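PDB 6FKK: MIP07328p from Drosophila melanogaster, which is a transmembrane semaphorin that probably acts as an axon guidance cue, binding its receptor through the extracellular sema domain to repel growing axons. Local coordinates for residues 454-462 / 471-479. Sequence-based numbering, arbitrary orientation.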
loop_
_atom_site.group_PDB
_atom_site.type_symbol
_atom_site.label_atom_id
_atom_site.label_comp_id
_atom_site.label_asym_id
_atom_site.label_seq_id
_atom_site.Cartn_x
_atom_site.Cartn_y
_atom_site.Cartn_z
ATOM N N VAL A 454 9.910 3.903 2.254
ATOM C CA VAL A 454 10.502 3.909 0.922
ATOM C C VAL A 454 11.855 3.221 1.002
ATOM O O VAL A 454 12.645 3.498 1.913
ATOM C CB VAL A 454 10.647 5.338 0.367
ATOM C CG1 VAL A 454 11.120 5.301 -1.079
ATOM C CG2 VAL A 454 9.331 6.085 0.488
ATOM N N ILE A 455 12.125 2.335 0.047
ATOM C CA ILE A 455 13.327 1.516 0.049
ATOM C C ILE A 455 14.194 1.908 -1.137
ATOM O O ILE A 455 13.731 1.900 -2.285
ATOM C CB ILE A 455 12.987 0.018 0.002
ATOM C CG1 ILE A 455 12.483 -0.458 1.366
ATOM C CG2 ILE A 455 14.194 -0.787 -0.449
ATOM C CD1 ILE A 455 12.237 -1.950 1.429
ATOM N N SER A 456 15.451 2.244 -0.858
ATOM C CA SER A 456 16.474 2.466 -1.879
ATOM C C SER A 456 17.549 1.404 -1.671
ATOM O O SER A 456 18.375 1.517 -0.759
ATOM C CB SER A 456 17.056 3.872 -1.791
ATOM O OG SER A 456 18.103 4.040 -2.732
ATOM N N THR A 457 17.535 0.371 -2.514
ATOM C CA THR A 457 18.454 -0.746 -2.320
ATOM C C THR A 457 19.885 -0.361 -2.673
ATOM O O THR A 457 20.832 -0.799 -2.009
ATOM C CB THR A 457 18.006 -1.946 -3.152
ATOM O OG1 THR A 457 17.786 -1.536 -4.508
ATOM C CG2 THR A 457 16.723 -2.527 -2.586
ATOM N N SER A 458 20.063 0.454 -3.716
ATOM C CA SER A 458 21.408 0.805 -4.155
ATOM C C SER A 458 22.149 1.629 -3.111
ATOM O O SER A 458 23.369 1.493 -2.969
ATOM C CB SER A 458 21.346 1.561 -5.482
ATOM O OG SER A 458 20.738 2.829 -5.313
ATOM N N LYS A 459 21.440 2.478 -2.370
ATOM C CA LYS A 459 22.047 3.284 -1.322
ATOM C C LYS A 459 21.925 2.649 0.057
ATOM O O LYS A 459 22.339 3.266 1.045
ATOM C CB LYS A 459 21.429 4.685 -1.306
ATOM C CG LYS A 459 21.642 5.462 -2.597
ATOM C CD LYS A 459 21.242 6.922 -2.445
ATOM C CE LYS A 459 21.432 7.688 -3.747
ATOM N NZ LYS A 459 22.839 7.643 -4.238
ATOM N N ASN A 460 21.375 1.436 0.142
ATOM C CA ASN A 460 21.198 0.719 1.406
ATOM C C ASN A 460 20.491 1.600 2.435
ATOM O O ASN A 460 20.942 1.764 3.571
ATOM C CB ASN A 460 22.541 0.212 1.937
ATOM C CG ASN A 460 22.382 -0.834 3.024
ATOM O OD1 ASN A 460 22.023 -1.979 2.750
ATOM N ND2 ASN A 460 22.659 -0.447 4.264
ATOM N N SER A 461 19.365 2.176 2.022
ATOM C CA SER A 461 18.675 3.185 2.811
ATOM C C SER A 461 17.192 2.857 2.908
ATOM O O SER A 461 16.531 2.640 1.887
ATOM C CB SER A 461 18.865 4.579 2.202
ATOM O OG SER A 461 18.184 5.564 2.957
ATOM N N LEU A 462 16.681 2.818 4.133
ATOM C CA LEU A 462 15.249 2.769 4.390
ATOM C C LEU A 462 14.820 4.146 4.874
ATOM O O LEU A 462 15.376 4.666 5.846
ATOM C CB LEU A 462 14.908 1.698 5.425
ATOM C CG LEU A 462 13.460 1.687 5.919
ATOM C CD1 LEU A 462 12.515 1.266 4.807
ATOM C CD2 LEU A 462 13.300 0.787 7.132
ATOM N N VAL A 471 13.126 10.324 7.648
ATOM C CA VAL A 471 14.276 9.841 8.403
ATOM C C VAL A 471 14.894 8.674 7.648
ATOM O O VAL A 471 14.183 7.752 7.235
ATOM C CB VAL A 471 13.887 9.423 9.833
ATOM C CG1 VAL A 471 15.062 8.755 10.530
ATOM C CG2 VAL A 471 13.419 10.633 10.624
ATOM N N SER A 472 16.210 8.716 7.472
ATOM C CA SER A 472 16.945 7.684 6.754
ATOM C C SER A 472 17.680 6.799 7.754
ATOM O O SER A 472 18.504 7.287 8.531
ATOM C CB SER A 472 17.928 8.311 5.768
ATOM O OG SER A 472 18.653 7.320 5.064
ATOM N N VAL A 473 17.378 5.504 7.736
ATOM C CA VAL A 473 18.081 4.523 8.560
ATOM C C VAL A 473 18.611 3.433 7.637
ATOM O O VAL A 473 18.070 3.240 6.538
ATOM C CB VAL A 473 17.165 3.949 9.655
ATOM C CG1 VAL A 473 16.657 5.068 10.558
ATOM C CG2 VAL A 473 16.006 3.182 9.037
ATOM N N PRO A 474 19.668 2.712 8.017
ATOM C CA PRO A 474 20.237 1.714 7.100
ATOM C C PRO A 474 19.248 0.601 6.776
ATOM O O PRO A 474 18.561 0.075 7.656
ATOM C CB PRO A 474 21.457 1.185 7.863
ATOM C CG PRO A 474 21.189 1.491 9.295
ATOM C CD PRO A 474 20.441 2.797 9.266
ATOM N N LEU A 475 19.194 0.238 5.494
ATOM C CA LEU A 475 18.321 -0.849 5.062
ATOM C C LEU A 475 18.769 -2.188 5.636
ATOM O O LEU A 475 17.931 -3.051 5.921
ATOM C CB LEU A 475 18.280 -0.911 3.535
ATOM C CG LEU A 475 17.287 -1.878 2.890
ATOM C CD1 LEU A 475 15.863 -1.356 3.020
ATOM C CD2 LEU A 475 17.647 -2.117 1.433
ATOM N N HIS A 476 20.074 -2.376 5.812
ATOM C CA HIS A 476 20.620 -3.591 6.398
ATOM C C HIS A 476 21.800 -3.213 7.277
ATOM O O HIS A 476 22.680 -2.460 6.847
ATOM C CB HIS A 476 21.051 -4.587 5.317
ATOM C CG HIS A 476 19.923 -5.079 4.464
ATOM N ND1 HIS A 476 19.060 -6.072 4.873
ATOM C CD2 HIS A 476 19.520 -4.718 3.223
ATOM C CE1 HIS A 476 18.173 -6.302 3.920
ATOM N NE2 HIS A 476 18.431 -5.493 2.908
ATOM N N HIS A 477 21.816 -3.735 8.504
ATOM C CA HIS A 477 22.796 -3.341 9.508
ATOM C C HIS A 477 24.045 -4.212 9.495
ATOM O O HIS A 477 24.644 -4.433 10.557
ATOM C CB HIS A 477 22.158 -3.363 10.899
ATOM C CG HIS A 477 20.834 -2.668 10.971
ATOM N ND1 HIS A 477 20.715 -1.310 11.169
ATOM C CD2 HIS A 477 19.571 -3.148 10.882
ATOM C CE1 HIS A 477 19.436 -0.981 11.194
ATOM N NE2 HIS A 477 18.721 -2.077 11.022
ATOM N N CYS A 478 24.459 -4.720 8.332
ATOM C CA CYS A 478 25.655 -5.557 8.289
ATOM C C CYS A 478 26.889 -4.761 8.698
ATOM O O CYS A 478 27.673 -5.201 9.546
ATOM C CB CYS A 478 25.854 -6.154 6.894
ATOM S SG CYS A 478 24.415 -6.930 6.112
ATOM N N SER A 479 27.074 -3.579 8.108
ATOM C CA SER A 479 28.259 -2.776 8.385
ATOM C C SER A 479 28.207 -2.091 9.742
ATOM O O SER A 479 29.193 -1.454 10.130
ATOM C CB SER A 479 28.447 -1.727 7.288
ATOM O OG SER A 479 27.325 -0.867 7.209
#
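Asn460 meets His476 at the edge of the imidazole: OD1 lies near the ring plane beside CD2, with amide and ring planes 35° apart, while His476 ND1 is hydrogen-bonded to Asp492 OD2 and NE2 to His392 ND1. Asn460 ND2 donates to the backbone O of His476 at 3.3 Å, in the carbonyl plane on a lone pair. The contact lies at one end of the last blade of the sema-domain beta-propeller, whose antiparallel strands 452-456, 461-465 and 469-474 are joined by strand 18-21 from near the N-terminus. A type I turn from Thr457 to Asn460 runs into a G1 bulge in which Asn460 and Ser461 both face Ser456. Asn460 CG stands anti to the backbone N (chi1 -165°), which carries the amide across to the chain leaving the blade for the plexin repeat, where Cys478 is disulfide-bonded to Cys495. With an alanine in place of Asn460, the His476 carbonyl would probably lose this donor and the exit chain one of its ties to the turn. The backbone O of Asn460 accepts Leu475 N at 3.0 Å from above its carbonyl plane. The Leu475 side chain packs CD1 against Ile455 CG1 and Leu462 CB, CD2 against Thr457 CG2. Farther along, Leu462 and Val473 exchange two backbone hydrogen bonds, and the buried hydroxyls Ser461 OG and Ser472 OG share a hydrogen bond of 2.8 Å.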